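Local coordinates for peptide ABC transporter, peptide-binding protein (Thermus thermophilus, PDB 2D5W), which binds oligopeptides, here holding a pentapeptide, and probably delivers them to an ABC transporter for uptake into the cell, at residues Phe405-Glu419 with Gly433-Phe447. Numbering follows the deposited sequence.
Sequences FEIEYVTTAGNVVRE and GIAVKINNAPSAVVF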
# COMPACT_ATOMS: atom_id res chain seq x y z
N PHE A 405 30.09 -11.43 5.14
CA PHE A 405 28.69 -11.24 5.43
C PHE A 405 28.37 -9.81 5.86
O PHE A 405 28.13 -9.52 7.03
CB PHE A 405 28.21 -12.24 6.50
CG PHE A 405 26.75 -12.60 6.37
CD1 PHE A 405 26.35 -13.93 6.38
CD2 PHE A 405 25.77 -11.61 6.23
CE1 PHE A 405 25.00 -14.28 6.25
CE2 PHE A 405 24.43 -11.95 6.10
CZ PHE A 405 24.04 -13.29 6.11
N GLU A 406 28.41 -8.92 4.88
CA GLU A 406 28.05 -7.52 5.06
C GLU A 406 26.81 -7.42 4.19
O GLU A 406 26.89 -7.61 2.97
CB GLU A 406 29.13 -6.58 4.54
CG GLU A 406 28.75 -5.11 4.65
CD GLU A 406 29.80 -4.19 4.06
OE1 GLU A 406 30.95 -4.20 4.55
OE2 GLU A 406 29.47 -3.45 3.12
N ILE A 407 25.67 -7.16 4.81
CA ILE A 407 24.41 -7.10 4.09
C ILE A 407 23.82 -5.70 4.05
O ILE A 407 23.85 -4.97 5.04
CB ILE A 407 23.42 -8.10 4.74
CG1 ILE A 407 22.15 -8.23 3.90
CG2 ILE A 407 23.09 -7.67 6.17
CD1 ILE A 407 21.24 -9.36 4.35
N GLU A 408 23.29 -5.32 2.89
CA GLU A 408 22.68 -4.01 2.73
C GLU A 408 21.38 -3.99 3.53
O GLU A 408 20.66 -4.99 3.58
CB GLU A 408 22.38 -3.75 1.25
CG GLU A 408 21.82 -2.35 0.99
CD GLU A 408 21.43 -2.12 -0.46
OE1 GLU A 408 22.00 -1.19 -1.08
OE2 GLU A 408 20.56 -2.85 -0.98
N TYR A 409 21.10 -2.86 4.18
CA TYR A 409 19.88 -2.72 4.98
C TYR A 409 19.28 -1.36 4.62
O TYR A 409 19.78 -0.31 5.02
CB TYR A 409 20.24 -2.79 6.47
CG TYR A 409 19.10 -2.97 7.45
CD1 TYR A 409 19.37 -3.36 8.76
CD2 TYR A 409 17.77 -2.71 7.11
CE1 TYR A 409 18.36 -3.49 9.71
CE2 TYR A 409 16.74 -2.83 8.06
CZ TYR A 409 17.06 -3.22 9.36
OH TYR A 409 16.08 -3.34 10.33
N VAL A 410 18.22 -1.42 3.82
CA VAL A 410 17.53 -0.24 3.33
C VAL A 410 16.22 0.04 4.05
O VAL A 410 15.47 -0.87 4.37
CB VAL A 410 17.16 -0.41 1.83
CG1 VAL A 410 16.39 0.80 1.33
CG2 VAL A 410 18.41 -0.64 1.01
N THR A 411 15.97 1.31 4.34
CA THR A 411 14.69 1.71 4.90
C THR A 411 14.48 3.17 4.56
O THR A 411 15.32 3.80 3.90
CB THR A 411 14.56 1.45 6.42
OG1 THR A 411 13.17 1.49 6.78
CG2 THR A 411 15.30 2.51 7.24
N THR A 412 13.34 3.71 4.98
CA THR A 412 12.98 5.10 4.73
C THR A 412 13.75 6.07 5.61
O THR A 412 13.54 6.12 6.83
CB THR A 412 11.48 5.32 4.97
OG1 THR A 412 11.15 4.86 6.28
CG2 THR A 412 10.64 4.56 3.95
N ALA A 413 14.63 6.85 4.99
CA ALA A 413 15.42 7.84 5.72
C ALA A 413 14.48 8.84 6.39
O ALA A 413 13.45 9.20 5.82
CB ALA A 413 16.36 8.57 4.76
N GLY A 414 14.84 9.26 7.59
CA GLY A 414 14.02 10.23 8.30
C GLY A 414 13.02 9.62 9.27
O GLY A 414 12.55 10.29 10.19
N ASN A 415 12.67 8.35 9.06
CA ASN A 415 11.74 7.69 9.96
C ASN A 415 12.59 7.24 11.13
O ASN A 415 13.26 6.20 11.09
CB ASN A 415 11.08 6.50 9.26
CG ASN A 415 9.94 5.93 10.05
OD1 ASN A 415 10.14 5.24 11.04
ND2 ASN A 415 8.72 6.23 9.62
N VAL A 416 12.56 8.05 12.19
CA VAL A 416 13.40 7.80 13.35
C VAL A 416 13.28 6.44 14.02
O VAL A 416 14.30 5.85 14.37
CB VAL A 416 13.23 8.93 14.38
CG1 VAL A 416 14.12 8.68 15.59
CG2 VAL A 416 13.60 10.27 13.74
N VAL A 417 12.07 5.93 14.19
CA VAL A 417 11.96 4.63 14.85
C VAL A 417 12.63 3.54 14.01
O VAL A 417 13.20 2.59 14.56
CB VAL A 417 10.49 4.27 15.18
CG1 VAL A 417 9.76 3.78 13.94
CG2 VAL A 417 10.45 3.23 16.30
N ARG A 418 12.59 3.66 12.69
CA ARG A 418 13.25 2.69 11.82
C ARG A 418 14.77 2.85 11.87
O ARG A 418 15.50 1.87 11.81
CB ARG A 418 12.74 2.82 10.39
CG ARG A 418 11.38 2.19 10.19
CD ARG A 418 10.81 2.51 8.83
NE ARG A 418 9.57 1.79 8.61
CZ ARG A 418 8.72 2.05 7.62
NH1 ARG A 418 8.97 3.02 6.76
NH2 ARG A 418 7.61 1.33 7.50
N GLU A 419 15.24 4.09 11.96
CA GLU A 419 16.67 4.33 12.04
C GLU A 419 17.18 3.74 13.36
O GLU A 419 18.27 3.16 13.41
CB GLU A 419 16.95 5.83 11.92
CG GLU A 419 16.57 6.36 10.53
CD GLU A 419 16.64 7.87 10.37
OE1 GLU A 419 16.26 8.59 11.32
OE2 GLU A 419 17.04 8.33 9.28
N GLY A 433 28.68 -11.92 13.81
CA GLY A 433 29.44 -11.76 12.59
C GLY A 433 28.74 -11.23 11.35
O GLY A 433 29.26 -11.38 10.25
N ILE A 434 27.56 -10.65 11.51
CA ILE A 434 26.87 -10.09 10.36
C ILE A 434 26.98 -8.57 10.45
O ILE A 434 26.55 -7.97 11.43
CB ILE A 434 25.38 -10.51 10.30
CG1 ILE A 434 25.27 -12.00 9.97
CG2 ILE A 434 24.64 -9.67 9.25
CD1 ILE A 434 23.85 -12.53 9.90
N ALA A 435 27.59 -7.97 9.43
CA ALA A 435 27.75 -6.52 9.38
C ALA A 435 26.61 -5.96 8.55
O ALA A 435 26.16 -6.59 7.59
CB ALA A 435 29.09 -6.16 8.74
N VAL A 436 26.14 -4.78 8.93
CA VAL A 436 25.04 -4.13 8.24
C VAL A 436 25.50 -2.85 7.56
O VAL A 436 26.13 -1.99 8.19
CB VAL A 436 23.90 -3.80 9.22
CG1 VAL A 436 22.85 -2.93 8.54
CG2 VAL A 436 23.27 -5.08 9.73
N LYS A 437 25.20 -2.72 6.28
CA LYS A 437 25.54 -1.51 5.55
C LYS A 437 24.24 -0.75 5.34
O LYS A 437 23.40 -1.15 4.53
CB LYS A 437 26.18 -1.84 4.20
CG LYS A 437 26.59 -0.60 3.41
CD LYS A 437 27.26 -0.95 2.10
CE LYS A 437 27.69 0.30 1.34
NZ LYS A 437 26.54 1.19 1.03
N ILE A 438 24.08 0.32 6.09
CA ILE A 438 22.88 1.14 6.01
C ILE A 438 22.82 1.90 4.69
O ILE A 438 23.81 2.51 4.27
CB ILE A 438 22.84 2.17 7.17
CG1 ILE A 438 22.98 1.46 8.51
CG2 ILE A 438 21.55 2.98 7.11
CD1 ILE A 438 21.86 0.48 8.81
N ASN A 439 21.67 1.86 4.03
CA ASN A 439 21.50 2.57 2.77
C ASN A 439 20.05 3.03 2.69
O ASN A 439 19.21 2.38 2.06
CB ASN A 439 21.85 1.66 1.59
CG ASN A 439 21.69 2.37 0.26
OD1 ASN A 439 21.74 3.60 0.20
ND2 ASN A 439 21.52 1.60 -0.80
N ASN A 440 19.77 4.15 3.34
CA ASN A 440 18.43 4.69 3.39
C ASN A 440 18.19 5.85 2.43
O ASN A 440 19.13 6.54 2.04
CB ASN A 440 18.11 5.15 4.82
CG ASN A 440 18.29 4.06 5.85
OD1 ASN A 440 18.22 2.86 5.54
ND2 ASN A 440 18.52 4.46 7.09
N ALA A 441 16.93 6.04 2.07
CA ALA A 441 16.54 7.12 1.17
C ALA A 441 15.08 7.45 1.44
O ALA A 441 14.39 6.71 2.14
CB ALA A 441 16.74 6.69 -0.29
N PRO A 442 14.58 8.57 0.90
CA PRO A 442 13.18 8.94 1.12
C PRO A 442 12.18 7.96 0.53
O PRO A 442 12.49 7.21 -0.40
CB PRO A 442 13.07 10.31 0.44
CG PRO A 442 14.47 10.84 0.46
CD PRO A 442 15.29 9.62 0.15
N SER A 443 10.97 7.97 1.09
CA SER A 443 9.87 7.14 0.63
C SER A 443 9.67 7.34 -0.88
O SER A 443 9.47 6.37 -1.61
CB SER A 443 8.60 7.54 1.40
OG SER A 443 7.43 7.05 0.79
N ALA A 444 9.74 8.59 -1.33
CA ALA A 444 9.55 8.92 -2.74
C ALA A 444 10.59 8.27 -3.64
O ALA A 444 10.40 8.17 -4.85
CB ALA A 444 9.56 10.43 -2.93
N VAL A 445 11.70 7.83 -3.05
CA VAL A 445 12.77 7.17 -3.80
C VAL A 445 12.68 5.65 -3.68
O VAL A 445 12.60 4.95 -4.69
CB VAL A 445 14.17 7.62 -3.30
CG1 VAL A 445 15.25 6.79 -3.97
CG2 VAL A 445 14.38 9.10 -3.62
N VAL A 446 12.67 5.13 -2.46
CA VAL A 446 12.65 3.68 -2.28
C VAL A 446 11.37 2.97 -2.69
O VAL A 446 11.40 1.78 -3.00
CB VAL A 446 13.01 3.28 -0.81
CG1 VAL A 446 14.37 3.84 -0.44
CG2 VAL A 446 11.94 3.77 0.16
N PHE A 447 10.26 3.69 -2.71
CA PHE A 447 8.99 3.07 -3.09
C PHE A 447 8.61 3.32 -4.55
O PHE A 447 7.52 2.94 -4.98
CB PHE A 447 7.88 3.54 -2.15
CG PHE A 447 8.08 3.11 -0.71
CD1 PHE A 447 7.70 3.96 0.32
CD2 PHE A 447 8.65 1.88 -0.39
CE1 PHE A 447 7.89 3.59 1.65
CE2 PHE A 447 8.84 1.50 0.94
CZ PHE A 447 8.45 2.36 1.96
O HOH W 1 18.96 7.22 7.74
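With CG anti to the backbone N in both Glu408 (chi1 -176°) and Asn439 (chi1 -179°), Glu408 reaches out from its strand and Asn439 from the residue just past the end of strand 435-438, and the two side chains cross obliquely, the carboxylate and amide planes 39° apart. Asn439 ND2 donates to Glu408 OE1 at 2.8 Å; the oxygen lies close to the amide plane of Asn439, whereas the nitrogen comes in from above the carboxylate plane. The other carboxylate oxygen, OE2, accepts from the backbone N of Thr461, so both ends of the group are gripped. A leucine in place of Glu408 would probably leave the Asn439 amide and the Thr461 N-H without their acceptor and the amide freer to turn.

Tyr409 packs differently: Val436 CG1 sits at the edge of its ring, 3.3 Å from Tyr409 CB, a tight fit, while the hydroxyl reaches Glu465. At the far end Ile434 lays CG1 over the centre of the Phe405 ring, a CH-pi contact of 3.9 Å to the centroid.

These pairs belong to a right-handed beta-alpha-beta crossover: strand 401-410 leads through helix 416-431 into the parallel strand 435-438. Backbone bonds alternate along it, from Ala435 N to Phe405 O (2.9 Å) as far as Asn439 N to Tyr409 O.

Beyond the strands, Asn440 lies alongside Thr411, its OD1 taking a weak bond from Thr411 N (3.0 Å) and ND2 bonding Gln422 and a water that also binds Glu419 OE2. Ala413 N then donates to Ala441 O at 2.9 Å. Nearby, Thr412 CG2 touches Phe447 CZ at 3.7 Å, and its OG1 accepts from Arg418 NH1 in the guanidinium plane. Arg418 is also salt-bridged to Glu304 and, through NH2, to the backbone of the bound peptide, an apolar side chain of which packs on Phe447.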